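Long-range contacts in phosphoserine phosphatase (PDB 4AP9), which probably hydrolyses L-phosphoserine to L-serine and phosphate with the help of magnesium, the last step of serine biosynthesis in a hyperthermophilic archaeon: residues Lys97-Glu106 and Arg137-Phe148; Phe166-Val175 and Gly181-Leu192. One frame throughout, in Å; residues are numbered along the deposited sequence.

Contacts 1 and 2 belong to one mixed sheet and come in series along the chain, contact 1 closing before contact 2 opens. Contact 1 sets helix 141-145 on strand 97-102, in the interior of the sheet, and its centre lies about 8 Å from the centre of the chain. Contact 2 joins strands 171-175 and 184-186, with its centre about 14 Å out. The two centres are about 16 Å apart, yet they touch: L145 CD2 lies 3.4 Å from R168 CB. Strands 11-15 and 153-157 run between the two. F138, D140 and K141 of contact 1 belong to the 1PS pocket, while contact 2 adds the strand that is outermost within this chain.

Contact 1 (Lys97-Glu106 and Arg137-Phe148); sequences KVVLISGSFE and RFRDKGEFLKRF. With 1PS (3-pyridinium-1-ylpropane-1-sulfonate), chain F.
I101 fits its two branches into different parts of helix 141-145, which lies against strand 97-102 of the Rossmann-like HAD core at 10.1 Å between axes and runs roughly antiparallel to it. CG2 meets the F144 ring obliquely at CE2, only 3.3 Å away, while CD1 reaches the aliphatic start of K141 (CG, 3.9 Å) and, more loosely, L145 CD1. This fork follows from chi1 of 65°, which sets CG1 between the backbone N and the carbonyl carbon and turns CG2 toward F144. Two residues earlier in the strand, V99 sets both methyls near CZ of F148, just past the helix, with CG2 3.7 Å from CZ and oblique to the ring; its CG1 also lies at the edge of the F144 ring. At the other end F138 brings its ring edge to the S102 carbonyl, with CZ 3.3 Å from S102 O. The extended K141 chain passes alongside G103 to a water, which accepts from both K141 NZ and G103 N; NZ also pairs with D15. E106 and R137 form a salt bridge, OE2 lying 2.9 Å from NH1 at the guanidinium edge, the two planes 82° apart. Where the helix starts, K141 N donates to sulfonate oxygen O3 of the bound 1PS at 3.0 Å, almost straight at 176°.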
loop_
_atom_site.group_PDB
_atom_site.type_symbol
_atom_site.label_atom_id
_atom_site.label_comp_id
_atom_site.label_asym_id
_atom_site.label_seq_id
_atom_site.Cartn_x
_atom_site.Cartn_y
_atom_site.Cartn_z
ATOM N N LYS A 97 23.639 2.600 12.584
ATOM C CA LYS A 97 23.038 3.190 13.773
ATOM C C LYS A 97 22.631 2.016 14.674
ATOM O O LYS A 97 22.043 1.047 14.195
ATOM C CB LYS A 97 21.823 4.014 13.389
ATOM C CG LYS A 97 20.981 4.451 14.553
ATOM C CD LYS A 97 19.928 5.420 14.075
ATOM C CE LYS A 97 18.558 4.836 14.185
ATOM N NZ LYS A 97 17.546 5.935 14.198
ATOM N N VAL A 98 22.950 2.095 15.961
ATOM C CA VAL A 98 22.733 0.971 16.885
ATOM C C VAL A 98 21.524 1.165 17.802
ATOM O O VAL A 98 21.436 2.161 18.523
ATOM C CB VAL A 98 23.982 0.753 17.759
ATOM C CG1 VAL A 98 23.781 -0.419 18.720
ATOM C CG2 VAL A 98 25.199 0.528 16.872
ATOM N N VAL A 99 20.599 0.207 17.774
ATOM C CA VAL A 99 19.382 0.282 18.570
ATOM C C VAL A 99 19.353 -0.915 19.487
ATOM O O VAL A 99 19.410 -2.063 19.030
ATOM C CB VAL A 99 18.104 0.301 17.693
ATOM C CG1 VAL A 99 16.876 0.372 18.569
ATOM C CG2 VAL A 99 18.132 1.493 16.731
ATOM N N LEU A 100 19.290 -0.654 20.786
ATOM C CA LEU A 100 19.267 -1.734 21.762
ATOM C C LEU A 100 17.839 -1.904 22.237
ATOM O O LEU A 100 17.184 -0.928 22.592
ATOM C CB LEU A 100 20.182 -1.396 22.947
ATOM C CG LEU A 100 21.650 -1.079 22.666
ATOM C CD1 LEU A 100 22.430 -1.052 23.968
ATOM C CD2 LEU A 100 22.286 -2.070 21.710
ATOM N N ILE A 101 17.340 -3.135 22.239
ATOM C CA ILE A 101 15.973 -3.362 22.671
ATOM C C ILE A 101 15.900 -4.500 23.669
ATOM O O ILE A 101 16.799 -5.345 23.732
ATOM C CB ILE A 101 15.024 -3.660 21.476
ATOM C CG1 ILE A 101 15.384 -4.971 20.767
ATOM C CG2 ILE A 101 15.078 -2.535 20.453
ATOM C CD1 ILE A 101 14.421 -5.309 19.638
ATOM N N SER A 102 14.845 -4.493 24.469
ATOM C CA SER A 102 14.550 -5.625 25.335
ATOM C C SER A 102 13.080 -5.605 25.731
ATOM O O SER A 102 12.463 -4.535 25.797
ATOM C CB SER A 102 15.420 -5.575 26.602
ATOM O OG SER A 102 15.116 -6.664 27.480
ATOM N N GLY A 103 12.530 -6.781 26.013
ATOM C CA GLY A 103 11.191 -6.886 26.577
ATOM C C GLY A 103 11.201 -6.818 28.099
ATOM O O GLY A 103 10.144 -6.847 28.739
ATOM N N SER A 104 12.401 -6.741 28.675
ATOM C CA SER A 104 12.549 -6.564 30.113
ATOM C C SER A 104 12.545 -5.074 30.450
ATOM O O SER A 104 12.348 -4.225 29.567
ATOM C CB SER A 104 13.908 -7.079 30.607
ATOM O OG SER A 104 13.924 -7.188 32.034
ATOM N N PHE A 105 12.779 -4.775 31.728
ATOM C CA PHE A 105 12.632 -3.422 32.266
ATOM C C PHE A 105 13.793 -2.451 32.055
ATOM O O PHE A 105 14.945 -2.776 32.339
ATOM C CB PHE A 105 12.329 -3.571 33.767
ATOM C CG PHE A 105 11.077 -4.355 34.057
ATOM C CD1 PHE A 105 9.836 -3.752 33.991
ATOM C CD2 PHE A 105 11.139 -5.701 34.394
ATOM C CE1 PHE A 105 8.691 -4.465 34.248
ATOM C CE2 PHE A 105 9.988 -6.417 34.656
ATOM C CZ PHE A 105 8.764 -5.803 34.577
ATOM N N GLU A 106 13.490 -1.258 31.549
ATOM C CA GLU A 106 14.510 -0.229 31.363
ATOM C C GLU A 106 15.238 0.085 32.659
ATOM O O GLU A 106 16.418 0.435 32.645
ATOM C CB GLU A 106 13.892 1.065 30.817
ATOM C CG GLU A 106 13.544 0.983 29.327
ATOM C CD GLU A 106 13.333 2.350 28.693
ATOM O OE1 GLU A 106 13.392 3.364 29.431
ATOM O OE2 GLU A 106 13.118 2.401 27.450
ATOM N N ARG A 137 5.442 -1.238 26.249
ATOM C CA ARG A 137 5.719 -0.048 25.447
ATOM C C ARG A 137 5.819 -0.351 23.958
ATOM O O ARG A 137 5.948 0.558 23.129
ATOM C CB ARG A 137 6.975 0.625 25.984
ATOM C CG ARG A 137 6.824 0.961 27.470
ATOM C CD ARG A 137 7.975 1.782 28.010
ATOM N NE ARG A 137 8.075 3.072 27.337
ATOM C CZ ARG A 137 9.188 3.525 26.771
ATOM N NH1 ARG A 137 10.292 2.796 26.807
ATOM N NH2 ARG A 137 9.201 4.708 26.178
ATOM N N PHE A 138 5.746 -1.637 23.632
ATOM C CA PHE A 138 5.640 -2.106 22.258
ATOM C C PHE A 138 4.948 -3.476 22.279
ATOM O O PHE A 138 4.998 -4.174 23.294
ATOM C CB PHE A 138 7.014 -2.164 21.576
ATOM C CG PHE A 138 8.038 -2.974 22.325
ATOM C CD1 PHE A 138 8.795 -2.400 23.325
ATOM C CD2 PHE A 138 8.231 -4.311 22.024
ATOM C CE1 PHE A 138 9.731 -3.146 24.015
ATOM C CE2 PHE A 138 9.169 -5.067 22.706
ATOM C CZ PHE A 138 9.918 -4.488 23.704
ATOM N N ARG A 139 4.277 -3.841 21.191
ATOM C CA ARG A 139 3.470 -5.062 21.177
ATOM C C ARG A 139 4.367 -6.280 21.304
ATOM O O ARG A 139 4.114 -7.179 22.109
ATOM C CB ARG A 139 2.684 -5.155 19.873
ATOM C CG ARG A 139 1.758 -6.357 19.773
ATOM C CD ARG A 139 1.134 -6.383 18.379
ATOM N NE ARG A 139 0.095 -7.394 18.254
ATOM C CZ ARG A 139 -0.049 -8.178 17.191
ATOM N NH1 ARG A 139 0.794 -8.072 16.167
ATOM N NH2 ARG A 139 -1.026 -9.078 17.165
ATOM N N ASP A 140 5.407 -6.292 20.477
ATOM C CA ASP A 140 6.440 -7.333 20.464
ATOM C C ASP A 140 7.618 -6.789 19.651
ATOM O O ASP A 140 7.514 -5.719 19.045
ATOM C CB ASP A 140 5.921 -8.648 19.860
ATOM C CG ASP A 140 5.373 -8.481 18.439
ATOM O OD1 ASP A 140 6.143 -8.133 17.521
ATOM O OD2 ASP A 140 4.170 -8.731 18.225
ATOM N N LYS A 141 8.736 -7.511 19.630
ATOM C CA LYS A 141 9.943 -6.978 18.996
ATOM C C LYS A 141 9.827 -6.799 17.488
ATOM O O LYS A 141 10.390 -5.853 16.930
ATOM C CB LYS A 141 11.173 -7.808 19.367
ATOM C CG LYS A 141 11.534 -7.668 20.841
ATOM C CD LYS A 141 12.355 -8.840 21.352
ATOM C CE LYS A 141 12.578 -8.715 22.861
ATOM N NZ LYS A 141 13.323 -9.882 23.445
ATOM N N GLY A 142 9.091 -7.683 16.825
ATOM C CA GLY A 142 8.826 -7.487 15.415
ATOM C C GLY A 142 8.052 -6.205 15.164
ATOM O O GLY A 142 8.379 -5.438 14.243
ATOM N N GLU A 143 7.020 -5.961 15.975
ATOM C CA GLU A 143 6.216 -4.755 15.789
ATOM C C GLU A 143 7.084 -3.533 16.003
ATOM O O GLU A 143 6.979 -2.546 15.270
ATOM C CB GLU A 143 5.030 -4.710 16.759
ATOM C CG GLU A 143 3.865 -5.572 16.357
ATOM C CD GLU A 143 3.397 -5.291 14.943
ATOM O OE1 GLU A 143 2.931 -4.165 14.671
ATOM O OE2 GLU A 143 3.498 -6.206 14.114
ATOM N N PHE A 144 7.960 -3.603 17.003
ATOM C CA PHE A 144 8.837 -2.477 17.288
ATOM C C PHE A 144 9.725 -2.129 16.091
ATOM O O PHE A 144 9.965 -0.956 15.810
ATOM C CB PHE A 144 9.720 -2.734 18.510
ATOM C CG PHE A 144 10.672 -1.617 18.792
ATOM C CD1 PHE A 144 10.204 -0.405 19.271
ATOM C CD2 PHE A 144 12.025 -1.766 18.559
ATOM C CE1 PHE A 144 11.085 0.643 19.512
ATOM C CE2 PHE A 144 12.907 -0.718 18.809
ATOM C CZ PHE A 144 12.425 0.478 19.287
ATOM N N LEU A 145 10.221 -3.147 15.400
ATOM C CA LEU A 145 11.091 -2.932 14.238
ATOM C C LEU A 145 10.453 -2.133 13.096
ATOM O O LEU A 145 11.168 -1.574 12.265
ATOM C CB LEU A 145 11.643 -4.256 13.704
ATOM C CG LEU A 145 13.085 -4.620 14.085
ATOM C CD1 LEU A 145 13.271 -4.670 15.590
ATOM C CD2 LEU A 145 13.516 -5.939 13.441
ATOM N N LYS A 146 9.124 -2.094 13.052
ATOM C CA LYS A 146 8.409 -1.279 12.064
ATOM C C LYS A 146 8.815 0.190 12.144
ATOM O O LYS A 146 8.621 0.951 11.201
ATOM C CB LYS A 146 6.896 -1.403 12.250
ATOM C CG LYS A 146 6.312 -2.754 11.883
ATOM C CD LYS A 146 4.803 -2.739 12.077
ATOM C CE LYS A 146 4.154 -4.023 11.595
ATOM N NZ LYS A 146 2.677 -4.043 11.855
ATOM N N ARG A 147 9.368 0.581 13.290
ATOM C CA ARG A 147 9.891 1.927 13.492
ATOM C C ARG A 147 10.987 2.276 12.475
ATOM O O ARG A 147 11.205 3.444 12.138
ATOM C CB ARG A 147 10.462 1.970 14.908
ATOM C CG ARG A 147 10.802 3.323 15.428
ATOM C CD ARG A 147 10.946 3.244 16.942
ATOM N NE ARG A 147 9.651 3.249 17.618
ATOM C CZ ARG A 147 9.429 3.903 18.757
ATOM N NH1 ARG A 147 10.421 4.576 19.325
ATOM N NH2 ARG A 147 8.231 3.879 19.333
ATOM N N PHE A 148 11.669 1.243 11.989
ATOM C CA PHE A 148 12.790 1.405 11.081
ATOM C C PHE A 148 12.488 0.806 9.708
ATOM O O PHE A 148 13.383 0.343 9.013
ATOM C CB PHE A 148 14.030 0.766 11.719
ATOM C CG PHE A 148 14.241 1.214 13.133
ATOM C CD1 PHE A 148 14.745 2.475 13.397
ATOM C CD2 PHE A 148 13.888 0.402 14.194
ATOM C CE1 PHE A 148 14.918 2.912 14.700
ATOM C CE2 PHE A 148 14.047 0.836 15.497
ATOM C CZ PHE A 148 14.561 2.081 15.753
HETATM N N1 1PS F . 8.881 -14.804 22.337
HETATM C C1 1PS F . 7.896 -15.706 22.247
HETATM C C2 1PS F . 8.168 -17.062 22.359
HETATM C C3 1PS F . 10.154 -15.182 22.535
HETATM C C4 1PS F . 10.497 -16.524 22.640
HETATM C C5 1PS F . 9.488 -17.491 22.558
HETATM C C6 1PS F . 8.542 -13.406 22.251
HETATM C C7 1PS F . 9.772 -12.561 22.197
HETATM C C8 1PS F . 9.695 -11.406 23.160
HETATM S S1 1PS F . 8.723 -10.115 22.436
HETATM O O1 1PS F . 9.164 -8.835 23.019
HETATM O O2 1PS F . 7.325 -10.283 22.791
HETATM O O3 1PS F . 8.856 -10.210 21.012
HETATM O O HOH W 1 12.998 -9.587 26.151
#

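Contact 2 (Phe166-Val175 and Gly181-Leu192)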
loop_
_atom_site.group_PDB
_atom_site.type_symbol
_atom_site.label_atom_id
_atom_site.label_comp_id
_atom_site.label_asym_id
_atom_site.label_seq_id
_atom_site.Cartn_x
_atom_site.Cartn_y
_atom_site.Cartn_z
ATOM N N PHE A 166 12.942 -11.489 13.609
ATOM C CA PHE A 166 13.893 -11.720 12.527
ATOM C C PHE A 166 13.262 -11.586 11.141
ATOM O O PHE A 166 13.947 -11.237 10.177
ATOM C CB PHE A 166 14.573 -13.083 12.689
ATOM C CG PHE A 166 15.632 -13.099 13.734
ATOM C CD1 PHE A 166 16.816 -12.397 13.547
ATOM C CD2 PHE A 166 15.462 -13.821 14.905
ATOM C CE1 PHE A 166 17.809 -12.408 14.509
ATOM C CE2 PHE A 166 16.456 -13.840 15.869
ATOM C CZ PHE A 166 17.633 -13.131 15.673
ATOM N N GLU A 167 11.965 -11.856 11.035
ATOM C CA GLU A 167 11.260 -11.673 9.768
ATOM C C GLU A 167 11.365 -10.227 9.287
ATOM O O GLU A 167 11.352 -9.955 8.082
ATOM C CB GLU A 167 9.785 -12.067 9.902
ATOM C CG GLU A 167 9.422 -13.422 9.286
ATOM C CD GLU A 167 7.928 -13.737 9.406
ATOM O OE1 GLU A 167 7.268 -13.207 10.334
ATOM O OE2 GLU A 167 7.411 -14.512 8.567
ATOM N N ARG A 168 11.476 -9.311 10.244
ATOM C CA ARG A 168 11.558 -7.886 9.960
ATOM C C ARG A 168 12.945 -7.485 9.475
ATOM O O ARG A 168 13.098 -6.469 8.811
ATOM C CB ARG A 168 11.191 -7.079 11.220
ATOM C CG ARG A 168 9.707 -6.936 11.450
ATOM C CD ARG A 168 9.249 -5.743 10.652
ATOM N NE ARG A 168 7.843 -5.766 10.301
ATOM C CZ ARG A 168 7.324 -4.945 9.398
ATOM N NH1 ARG A 168 8.117 -4.064 8.778
ATOM N NH2 ARG A 168 6.034 -4.999 9.110
ATOM N N ALA A 169 13.949 -8.290 9.802
ATOM C CA ALA A 169 15.339 -7.942 9.528
ATOM C C ALA A 169 15.773 -8.334 8.115
ATOM O O ALA A 169 15.355 -9.368 7.600
ATOM C CB ALA A 169 16.256 -8.612 10.558
ATOM N N ASP A 170 16.634 -7.527 7.502
ATOM C CA ASP A 170 17.193 -7.891 6.198
ATOM C C ASP A 170 18.258 -8.961 6.312
ATOM O O ASP A 170 18.557 -9.682 5.346
ATOM C CB ASP A 170 17.739 -6.658 5.494
ATOM C CG ASP A 170 16.667 -5.637 5.239
ATOM O OD1 ASP A 170 15.947 -5.785 4.236
ATOM O OD2 ASP A 170 16.513 -4.711 6.062
HETATM N N MSE A 171 18.833 -9.051 7.505
HETATM C CA MSE A 171 19.838 -10.046 7.827
HETATM C C MSE A 171 19.738 -10.226 9.332
HETATM O O MSE A 171 19.695 -9.243 10.067
HETATM C CB MSE A 171 21.228 -9.534 7.439
HETATM C CG MSE A 171 22.362 -10.499 7.750
HETATM SE SE MSE A 171 24.128 -9.858 7.191
HETATM C CE MSE A 171 23.795 -9.639 5.293
ATOM N N GLY A 172 19.671 -11.471 9.788
ATOM C CA GLY A 172 19.500 -11.746 11.198
ATOM C C GLY A 172 20.565 -12.699 11.698
ATOM O O GLY A 172 20.931 -13.635 10.997
ATOM N N ILE A 173 21.085 -12.434 12.895
ATOM C CA ILE A 173 22.098 -13.283 13.496
ATOM C C ILE A 173 21.641 -13.702 14.879
ATOM O O ILE A 173 21.353 -12.860 15.735
ATOM C CB ILE A 173 23.446 -12.555 13.673
ATOM C CG1 ILE A 173 23.916 -11.971 12.345
ATOM C CG2 ILE A 173 24.508 -13.510 14.227
ATOM C CD1 ILE A 173 25.194 -11.126 12.460
ATOM N N ALA A 174 21.594 -15.011 15.099
ATOM C CA ALA A 174 21.303 -15.558 16.422
ATOM C C ALA A 174 22.593 -15.868 17.171
ATOM O O ALA A 174 23.604 -16.196 16.559
ATOM C CB ALA A 174 20.438 -16.813 16.298
ATOM N N VAL A 175 22.558 -15.752 18.498
ATOM C CA VAL A 175 23.720 -16.046 19.321
ATOM C C VAL A 175 23.478 -17.179 20.315
ATOM O O VAL A 175 22.603 -17.078 21.170
ATOM C CB VAL A 175 24.126 -14.827 20.150
ATOM C CG1 VAL A 175 25.371 -15.139 20.973
ATOM C CG2 VAL A 175 24.353 -13.618 19.244
ATOM N N GLY A 181 14.108 -17.960 11.622
ATOM C CA GLY A 181 14.151 -16.692 10.920
ATOM C C GLY A 181 15.516 -16.029 10.856
ATOM O O GLY A 181 15.748 -15.161 10.008
ATOM N N ALA A 182 16.428 -16.413 11.744
ATOM C CA ALA A 182 17.783 -15.868 11.681
ATOM C C ALA A 182 18.538 -16.502 10.511
ATOM O O ALA A 182 18.380 -17.693 10.238
ATOM C CB ALA A 182 18.527 -16.101 12.983
ATOM N N ASP A 183 19.333 -15.704 9.809
ATOM C CA ASP A 183 20.160 -16.212 8.709
ATOM C C ASP A 183 21.391 -16.967 9.206
ATOM O O ASP A 183 21.812 -17.966 8.611
ATOM C CB ASP A 183 20.635 -15.059 7.822
ATOM C CG ASP A 183 19.491 -14.311 7.181
ATOM O OD1 ASP A 183 18.832 -14.883 6.294
ATOM O OD2 ASP A 183 19.238 -13.158 7.573
ATOM N N LEU A 184 21.977 -16.456 10.277
ATOM C CA LEU A 184 23.248 -16.935 10.793
ATOM C C LEU A 184 23.136 -17.288 12.264
ATOM O O LEU A 184 22.304 -16.732 12.980
ATOM C CB LEU A 184 24.309 -15.846 10.624
ATOM C CG LEU A 184 24.518 -15.390 9.190
ATOM C CD1 LEU A 184 25.128 -13.995 9.124
ATOM C CD2 LEU A 184 25.393 -16.408 8.492
ATOM N N LEU A 185 23.988 -18.212 12.710
ATOM C CA LEU A 185 24.123 -18.523 14.132
ATOM C C LEU A 185 25.590 -18.407 14.517
ATOM O O LEU A 185 26.425 -19.098 13.947
ATOM C CB LEU A 185 23.629 -19.949 14.419
ATOM C CG LEU A 185 23.774 -20.455 15.861
ATOM C CD1 LEU A 185 22.825 -19.718 16.789
ATOM C CD2 LEU A 185 23.517 -21.965 15.958
ATOM N N VAL A 186 25.909 -17.533 15.465
ATOM C CA VAL A 186 27.262 -17.447 16.003
ATOM C C VAL A 186 27.316 -18.046 17.402
ATOM O O VAL A 186 26.311 -18.072 18.109
ATOM C CB VAL A 186 27.793 -16.007 16.010
ATOM C CG1 VAL A 186 28.009 -15.537 14.586
ATOM C CG2 VAL A 186 26.823 -15.079 16.750
ATOM N N LYS A 187 28.489 -18.529 17.802
ATOM C CA LYS A 187 28.611 -19.301 19.042
ATOM C C LYS A 187 28.373 -18.498 20.313
ATOM O O LYS A 187 27.813 -19.012 21.280
ATOM C CB LYS A 187 29.987 -19.968 19.138
ATOM C CG LYS A 187 30.214 -21.092 18.146
ATOM C CD LYS A 187 31.553 -21.778 18.414
ATOM C CE LYS A 187 31.939 -22.735 17.295
ATOM N NZ LYS A 187 33.309 -23.294 17.509
ATOM N N ASP A 188 28.823 -17.248 20.319
ATOM C CA ASP A 188 28.775 -16.422 21.513
ATOM C C ASP A 188 29.103 -14.990 21.117
ATOM O O ASP A 188 29.347 -14.710 19.947
ATOM C CB ASP A 188 29.769 -16.931 22.566
ATOM C CG ASP A 188 31.175 -17.101 22.011
ATOM O OD1 ASP A 188 31.530 -16.396 21.041
ATOM O OD2 ASP A 188 31.932 -17.943 22.550
ATOM N N LEU A 189 29.108 -14.084 22.083
ATOM C CA LEU A 189 29.284 -12.670 21.775
ATOM C C LEU A 189 30.634 -12.412 21.119
ATOM O O LEU A 189 30.763 -11.532 20.274
ATOM C CB LEU A 189 29.132 -11.832 23.040
ATOM C CG LEU A 189 29.255 -10.314 22.938
ATOM C CD1 LEU A 189 28.222 -9.763 21.985
ATOM C CD2 LEU A 189 29.079 -9.695 24.319
ATOM N N LYS A 190 31.642 -13.185 21.516
ATOM C CA LYS A 190 32.977 -13.027 20.958
ATOM C C LYS A 190 32.951 -13.274 19.453
ATOM O O LYS A 190 33.482 -12.490 18.669
ATOM C CB LYS A 190 33.957 -13.987 21.641
ATOM C CG LYS A 190 35.345 -14.003 21.025
ATOM C CD LYS A 190 36.059 -12.675 21.240
ATOM C CE LYS A 190 37.325 -12.571 20.387
ATOM N NZ LYS A 190 38.455 -13.436 20.853
ATOM N N GLU A 191 32.318 -14.370 19.054
ATOM C CA GLU A 191 32.181 -14.699 17.645
ATOM C C GLU A 191 31.413 -13.596 16.911
ATOM O O GLU A 191 31.734 -13.259 15.766
ATOM C CB GLU A 191 31.463 -16.043 17.513
ATOM C CG GLU A 191 31.589 -16.713 16.158
ATOM C CD GLU A 191 31.221 -18.187 16.220
ATOM O OE1 GLU A 191 31.902 -18.932 16.954
ATOM O OE2 GLU A 191 30.256 -18.600 15.542
ATOM N N LEU A 192 30.405 -13.026 17.570
ATOM C CA LEU A 192 29.607 -11.970 16.946
ATOM C C LEU A 192 30.461 -10.735 16.710
ATOM O O LEU A 192 30.401 -10.130 15.641
ATOM C CB LEU A 192 28.390 -11.609 17.803
ATOM C CG LEU A 192 27.457 -10.539 17.232
ATOM C CD1 LEU A 192 26.857 -10.987 15.902
ATOM C CD2 LEU A 192 26.352 -10.198 18.229
HETATM O O HOH W 2 16.984 -12.253 6.391
#
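D183 OD2 is gripped by two groups: G172 N donates to it at 2.8 Å, on the anti lone pair, and a water oxygen lies 2.7 Å from D183 OD2, probably donating to it. The carboxylate gets there because chi1 of -61° keeps CG beside its own backbone N, which brings OD2 back over the start of strand 171-175. G172 answers through its carbonyl, whose oxygen takes L184 N at 3.1 Å in the carbonyl plane and D183 N in a weaker, bent bond. An alanine in place of D183 would probably leave G172 N without its acceptor and the water without one of its partners, loosening the join where the strands begin. Beyond this point the evidence is that of a parallel beta ladder: I173 pairs with L184, A174 with L185 and V175 with V186, so that 184-186 adds an edge strand to the HAD sheet, the two short segments inclined by 31°. A174 supplies two of the ladder bonds, following the one from L184 N to G172 O: its N donates to L184 O and its O accepts from V186 N. On the face bearing I173 and V175, L192 of the following helix presses CD1 against I173 CD1 (3.8 Å) and brings CD2 near V175 CG2. On the side of A174, A182 CB sits 3.9 Å above the centre of the F166 ring, 5° off the normal, a CH-pi contact, and also touches A174 CB. D188 is the N-cap of helix 189-197, its OD1 accepting from E191 N at 2.9 Å.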